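Local coordinates for protein acetylxylan esterase A (Aspergillus awamori, PDB 5X6S) that removes acetyl side groups from the heteroxylan backbone of plant biomass, acting as a secreted serine esterase of carbohydrate esterase family 1, at residues Arg191-Ile196 and Met269-Phe274; Thr235-Tyr240 and Pro262-Lys267. One frame throughout, in Å; residues are numbered along the deposited sequence.

Interaction 1: residues Arg191-Ile196 and Met269-Phe274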
loop_
_atom_site.group_PDB
_atom_site.type_symbol
_atom_site.label_atom_id
_atom_site.label_comp_id
_atom_site.label_asym_id
_atom_site.label_seq_id
_atom_site.Cartn_x
_atom_site.Cartn_y
_atom_site.Cartn_z
ATOM N N ARG A 191 6.004 -4.674 -2.141
ATOM C CA ARG A 191 6.523 -5.354 -0.935
ATOM C C ARG A 191 7.569 -4.449 -0.234
ATOM O O ARG A 191 8.188 -3.602 -0.908
ATOM C CB ARG A 191 7.169 -6.666 -1.317
ATOM C CG ARG A 191 6.320 -7.595 -2.205
ATOM C CD ARG A 191 7.121 -8.847 -2.596
ATOM N NE ARG A 191 6.259 -9.812 -3.269
ATOM C CZ ARG A 191 5.607 -10.802 -2.674
ATOM N NH1 ARG A 191 5.740 -10.999 -1.384
ATOM N NH2 ARG A 191 4.795 -11.602 -3.386
ATOM N N PRO A 192 7.774 -4.614 1.076
ATOM C CA PRO A 192 8.786 -3.717 1.688
ATOM C C PRO A 192 10.220 -3.979 1.194
ATOM O O PRO A 192 10.608 -5.154 1.022
ATOM C CB PRO A 192 8.685 -4.034 3.191
ATOM C CG PRO A 192 8.071 -5.416 3.257
ATOM C CD PRO A 192 7.153 -5.504 2.069
ATOM N N ARG A 193 10.987 -2.905 1.050
ATOM C CA ARG A 193 12.445 -3.000 0.869
ATOM C C ARG A 193 13.025 -3.614 2.158
ATOM O O ARG A 193 12.746 -3.116 3.251
ATOM C CB ARG A 193 13.018 -1.629 0.615
ATOM C CG ARG A 193 12.472 -0.915 -0.589
ATOM C CD ARG A 193 13.095 0.500 -0.716
ATOM N NE ARG A 193 12.537 1.486 0.238
ATOM C CZ ARG A 193 13.134 1.870 1.368
ATOM N NH1 ARG A 193 14.297 1.370 1.703
ATOM N NH2 ARG A 193 12.545 2.753 2.170
ATOM N N MET A 194 13.802 -4.698 2.039
ATOM C CA MET A 194 14.305 -5.450 3.155
ATOM C C MET A 194 15.768 -5.132 3.482
ATOM O O MET A 194 16.617 -5.136 2.601
ATOM C CB MET A 194 14.182 -6.945 2.911
ATOM C CG MET A 194 12.805 -7.462 2.566
ATOM S SD MET A 194 11.564 -7.049 3.858
ATOM C CE MET A 194 12.171 -8.025 5.181
ATOM N N GLN A 195 16.050 -4.915 4.764
ATOM C CA GLN A 195 17.408 -4.743 5.279
ATOM C C GLN A 195 17.610 -5.730 6.385
ATOM O O GLN A 195 16.879 -5.712 7.406
ATOM C CB GLN A 195 17.590 -3.319 5.806
ATOM C CG GLN A 195 18.948 -3.023 6.367
ATOM C CD GLN A 195 19.023 -1.590 6.890
ATOM O OE1 GLN A 195 18.318 -1.221 7.858
ATOM N NE2 GLN A 195 19.831 -0.763 6.236
ATOM N N ILE A 196 18.597 -6.614 6.207
ATOM C CA ILE A 196 18.820 -7.784 7.066
ATOM C C ILE A 196 20.183 -7.693 7.777
ATOM O O ILE A 196 21.231 -7.757 7.114
ATOM C CB ILE A 196 18.771 -9.093 6.229
ATOM C CG1 ILE A 196 17.564 -9.099 5.293
ATOM C CG2 ILE A 196 18.914 -10.355 7.107
ATOM C CD1 ILE A 196 16.184 -9.009 5.963
ATOM N N MET A 269 16.471 5.025 10.378
ATOM C CA MET A 269 15.894 6.255 9.850
ATOM C C MET A 269 16.238 6.510 8.372
ATOM O O MET A 269 15.413 7.013 7.580
ATOM C CB MET A 269 16.287 7.462 10.733
ATOM C CG MET A 269 15.796 7.427 12.184
ATOM S SD MET A 269 13.983 7.187 12.332
ATOM C CE MET A 269 13.855 5.415 12.518
ATOM N N GLU A 270 17.481 6.192 8.022
ATOM C CA GLU A 270 18.000 6.369 6.670
ATOM C C GLU A 270 17.382 5.322 5.739
ATOM O O GLU A 270 16.954 5.661 4.655
ATOM C CB GLU A 270 19.519 6.235 6.674
ATOM C CG GLU A 270 20.208 7.451 7.250
ATOM C CD GLU A 270 21.722 7.270 7.425
ATOM O OE1 GLU A 270 22.317 6.379 6.779
ATOM O OE2 GLU A 270 22.291 8.004 8.248
ATOM N N TRP A 271 17.305 4.060 6.197
ATOM C CA TRP A 271 16.749 2.988 5.364
ATOM C C TRP A 271 15.267 3.243 5.109
ATOM O O TRP A 271 14.752 3.094 3.982
ATOM C CB TRP A 271 16.945 1.636 6.046
ATOM C CG TRP A 271 16.332 0.475 5.323
ATOM C CD1 TRP A 271 15.354 -0.347 5.767
ATOM C CD2 TRP A 271 16.648 0.043 3.988
ATOM N NE1 TRP A 271 15.062 -1.287 4.821
ATOM C CE2 TRP A 271 15.853 -1.071 3.716
ATOM C CE3 TRP A 271 17.561 0.479 3.010
ATOM C CZ2 TRP A 271 15.924 -1.758 2.510
ATOM C CZ3 TRP A 271 17.619 -0.236 1.790
ATOM C CH2 TRP A 271 16.805 -1.310 1.568
ATOM N N PHE A 272 14.570 3.647 6.172
ATOM C CA PHE A 272 13.156 3.940 6.081
ATOM C C PHE A 272 12.917 5.150 5.226
ATOM O O PHE A 272 11.952 5.168 4.498
ATOM C CB PHE A 272 12.530 4.165 7.452
ATOM C CG PHE A 272 12.583 2.997 8.364
ATOM C CD1 PHE A 272 12.872 1.748 7.913
ATOM C CD2 PHE A 272 12.301 3.163 9.728
ATOM C CE1 PHE A 272 12.924 0.682 8.774
ATOM C CE2 PHE A 272 12.340 2.109 10.617
ATOM C CZ PHE A 272 12.643 0.835 10.137
ATOM N N GLY A 273 13.783 6.165 5.319
ATOM C CA GLY A 273 13.644 7.402 4.542
ATOM C C GLY A 273 13.278 8.611 5.368
ATOM O O GLY A 273 13.089 9.709 4.832
ATOM N N PHE A 274 13.157 8.440 6.689
ATOM C CA PHE A 274 12.868 9.596 7.542
ATOM C C PHE A 274 14.046 10.554 7.503
ATOM O O PHE A 274 13.833 11.770 7.508
ATOM C CB PHE A 274 12.562 9.226 8.982
ATOM C CG PHE A 274 11.238 8.496 9.163
ATOM C CD1 PHE A 274 10.029 9.143 8.917
ATOM C CD2 PHE A 274 11.210 7.170 9.567
ATOM C CE1 PHE A 274 8.811 8.464 9.097
ATOM C CE2 PHE A 274 10.001 6.481 9.733
ATOM C CZ PHE A 274 8.797 7.145 9.500
#
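The indole of Trp271 lies between two side chains of one strand, Arg193 over one face and Gln195 over the opposite face. Arg193 suits its place because a long, bent chain (chi3 -76°) can carry a flat cation over the ring and on to the carbonyl at the helix end: NH1 sits above the middle of the indole, and CZ of Arg193 is 4.6 Å from the centroid of the six-membered ring of Trp271 in a cation-pi contact. The guanidinium stands steeply to the ring, planes 72° apart, which turns its NH1 and NH2 edge to the backbone; NH1 and NH2 of Arg193 both bond the carbonyl O of Trp271, each at 2.9 Å. Such pairing joins the last turn of helix 265-272, the C-terminal helix of the alpha/beta-hydrolase fold, to interior strand 193-199. On the opposite face, CB of Gln195 makes a CH-pi contact 3.5 Å from the centroid of the five-membered ring of Trp271. The extended chain then stacks its amide on the indole, planes 25° apart, while OE1 and NE2 are held by Thr140 and Gln250 of the flanking strands. Trp271 NE1 points to the sheet, bonding Ala139 O and, weakly, Arg193 O at 3.3 Å.

Interaction 2: residues Thr235-Tyr240 and Pro262-Lys267; sequences TPQTNY and PIHGDK
Pro236 opens the contact by resting its ring against both His264 and Lys267, where the loop between strands 230-232 and 240-246 of this alpha/beta-hydrolase meets the start of helix 265-272. The peptide bond before Pro236 is cis, a geometry proline tolerates better than other residues. Its CB lies 3.9 Å from CG of Lys267, whose bent chain lays CG, CD and CE alongside that CB while NZ pairs with Glu270. CG of Pro236 approaches CD2 of His264 at 3.9 Å. Gln237, next along, has CG between its backbone N and carbonyl carbon (chi1 74°), and from there the extended chain brings the amide to the imidazole edge. NE2 of His264 donates to OE1 of Gln237 at 2.7 Å, close to the ring plane but tilted from the plane of the amide carbonyl. Gln237 also begins a type II turn, with Asn239 at its positive-phi position, which returns the chain to Tyr240. The buried Tyr240 ring meets the imidazole obliquely, planes 55° apart; its OH lies 3.3 Å from CE1 of His264, at the imidazole edge, with CD of Pro262 the second neighbour at 3.7 Å. His264 occupies the N-cap position while its ring nitrogens bond the loop and Pro262, consistent with a doubly protonated, positively charged imidazole: ND1 of His264 donates to the carbonyl O of Pro262 at 2.8 Å.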
loop_
_atom_site.group_PDB
_atom_site.type_symbol
_atom_site.label_atom_id
_atom_site.label_comp_id
_atom_site.label_asym_id
_atom_site.label_seq_id
_atom_site.Cartn_x
_atom_site.Cartn_y
_atom_site.Cartn_z
ATOM N N THR A 235 30.793 -0.840 6.873
ATOM C CA THR A 235 29.585 -0.061 6.644
ATOM C C THR A 235 28.411 -0.854 7.261
ATOM O O THR A 235 28.215 -1.999 6.910
ATOM C CB THR A 235 29.374 0.139 5.129
ATOM O OG1 THR A 235 30.477 0.863 4.551
ATOM C CG2 THR A 235 28.056 0.908 4.831
ATOM N N PRO A 236 27.654 -0.271 8.221
ATOM C CA PRO A 236 27.716 1.121 8.727
ATOM C C PRO A 236 28.863 1.433 9.688
ATOM O O PRO A 236 29.015 2.589 10.056
ATOM C CB PRO A 236 26.361 1.286 9.448
ATOM C CG PRO A 236 26.122 -0.085 9.982
ATOM C CD PRO A 236 26.604 -1.046 8.914
ATOM N N GLN A 237 29.652 0.440 10.102
ATOM C CA GLN A 237 30.806 0.691 11.029
ATOM C C GLN A 237 31.845 -0.411 10.856
ATOM O O GLN A 237 31.601 -1.383 10.136
ATOM C CB GLN A 237 30.355 0.700 12.503
ATOM C CG GLN A 237 30.038 -0.682 13.091
ATOM C CD GLN A 237 29.260 -0.604 14.384
ATOM O OE1 GLN A 237 28.135 -0.168 14.375
ATOM N NE2 GLN A 237 29.836 -1.042 15.476
ATOM N N THR A 238 32.964 -0.291 11.588
ATOM C CA THR A 238 34.062 -1.250 11.529
ATOM C C THR A 238 33.554 -2.655 11.736
ATOM O O THR A 238 32.789 -2.922 12.672
ATOM C CB THR A 238 35.158 -0.900 12.581
ATOM O OG1 THR A 238 35.610 0.424 12.308
ATOM C CG2 THR A 238 36.324 -1.885 12.559
ATOM N N ASN A 239 33.962 -3.550 10.825
ATOM C CA ASN A 239 33.679 -4.959 10.892
ATOM C C ASN A 239 32.233 -5.343 10.551
ATOM O O ASN A 239 31.865 -6.508 10.650
ATOM C CB ASN A 239 34.098 -5.557 12.217
ATOM C CG ASN A 239 35.622 -5.677 12.330
ATOM O OD1 ASN A 239 36.331 -5.803 11.325
ATOM N ND2 ASN A 239 36.117 -5.615 13.546
ATOM N N TYR A 240 31.450 -4.344 10.147
ATOM C CA TYR A 240 30.176 -4.615 9.519
ATOM C C TYR A 240 30.389 -4.506 7.997
ATOM O O TYR A 240 31.061 -3.602 7.528
ATOM C CB TYR A 240 29.168 -3.568 9.946
ATOM C CG TYR A 240 28.564 -3.738 11.310
ATOM C CD1 TYR A 240 29.348 -3.862 12.441
ATOM C CD2 TYR A 240 27.175 -3.711 11.481
ATOM C CE1 TYR A 240 28.781 -3.993 13.696
ATOM C CE2 TYR A 240 26.595 -3.856 12.741
ATOM C CZ TYR A 240 27.383 -3.962 13.845
ATOM O OH TYR A 240 26.794 -4.090 15.101
ATOM N N PRO A 262 23.107 -5.103 17.709
ATOM C CA PRO A 262 22.418 -3.965 18.379
ATOM C C PRO A 262 21.712 -3.100 17.348
ATOM O O PRO A 262 22.205 -2.952 16.252
ATOM C CB PRO A 262 23.561 -3.130 18.997
ATOM C CG PRO A 262 24.851 -3.842 18.667
ATOM C CD PRO A 262 24.571 -5.117 17.918
ATOM N N ILE A 263 20.587 -2.497 17.723
ATOM C CA ILE A 263 19.837 -1.660 16.829
ATOM C C ILE A 263 20.652 -0.428 16.450
ATOM O O ILE A 263 21.246 0.235 17.304
ATOM C CB ILE A 263 18.545 -1.160 17.535
ATOM C CG1 ILE A 263 17.608 -2.307 17.860
ATOM C CG2 ILE A 263 17.840 -0.116 16.675
ATOM C CD1 ILE A 263 16.490 -1.916 18.811
ATOM N N HIS A 264 20.694 -0.104 15.160
ATOM C CA HIS A 264 21.332 1.082 14.691
ATOM C C HIS A 264 20.190 2.030 14.310
ATOM O O HIS A 264 19.809 2.132 13.141
ATOM C CB HIS A 264 22.242 0.805 13.487
ATOM C CG HIS A 264 23.484 0.036 13.825
ATOM N ND1 HIS A 264 23.466 -1.163 14.503
ATOM C CD2 HIS A 264 24.789 0.327 13.611
ATOM C CE1 HIS A 264 24.707 -1.588 14.682
ATOM N NE2 HIS A 264 25.525 -0.701 14.141
ATOM N N GLY A 265 19.663 2.747 15.299
ATOM C CA GLY A 265 18.479 3.602 15.096
ATOM C C GLY A 265 18.626 4.686 14.011
ATOM O O GLY A 265 17.730 4.856 13.182
ATOM N N ASP A 266 19.754 5.421 13.986
ATOM C CA ASP A 266 19.902 6.413 12.944
ATOM C C ASP A 266 19.938 5.762 11.544
ATOM O O ASP A 266 19.370 6.296 10.588
ATOM C CB ASP A 266 21.151 7.305 13.126
ATOM C CG ASP A 266 21.202 8.020 14.502
ATOM O OD1 ASP A 266 20.205 8.135 15.207
ATOM O OD2 ASP A 266 22.303 8.454 14.878
ATOM N N LYS A 267 20.599 4.621 11.448
ATOM C CA LYS A 267 20.632 3.858 10.177
ATOM C C LYS A 267 19.251 3.384 9.736
ATOM O O LYS A 267 18.953 3.338 8.552
ATOM C CB LYS A 267 21.615 2.683 10.248
ATOM C CG LYS A 267 23.083 3.044 10.501
ATOM C CD LYS A 267 23.539 4.280 9.761
ATOM C CE LYS A 267 23.783 4.030 8.325
ATOM N NZ LYS A 267 24.585 5.167 7.740
#

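Overall arrangement
Helix 265-272 serves both contacts: interaction 2 holds its beginning against the loop 235-240, and interaction 1 holds its end against strand 193-199. Their centres lie about 14 Å apart, and in sequence both segments of interaction 2 fall between the two segments of interaction 1. Interaction 2 is the nearer to catalysis: the side chain of Pro262 is about 11 Å from that of Ser119, the probable nucleophile, and segment 262-267 closely follows His259, which with Asp202 probably completes the triad. Interaction 1 is buried and lies away from the active site, on the strand that leads toward Asp202.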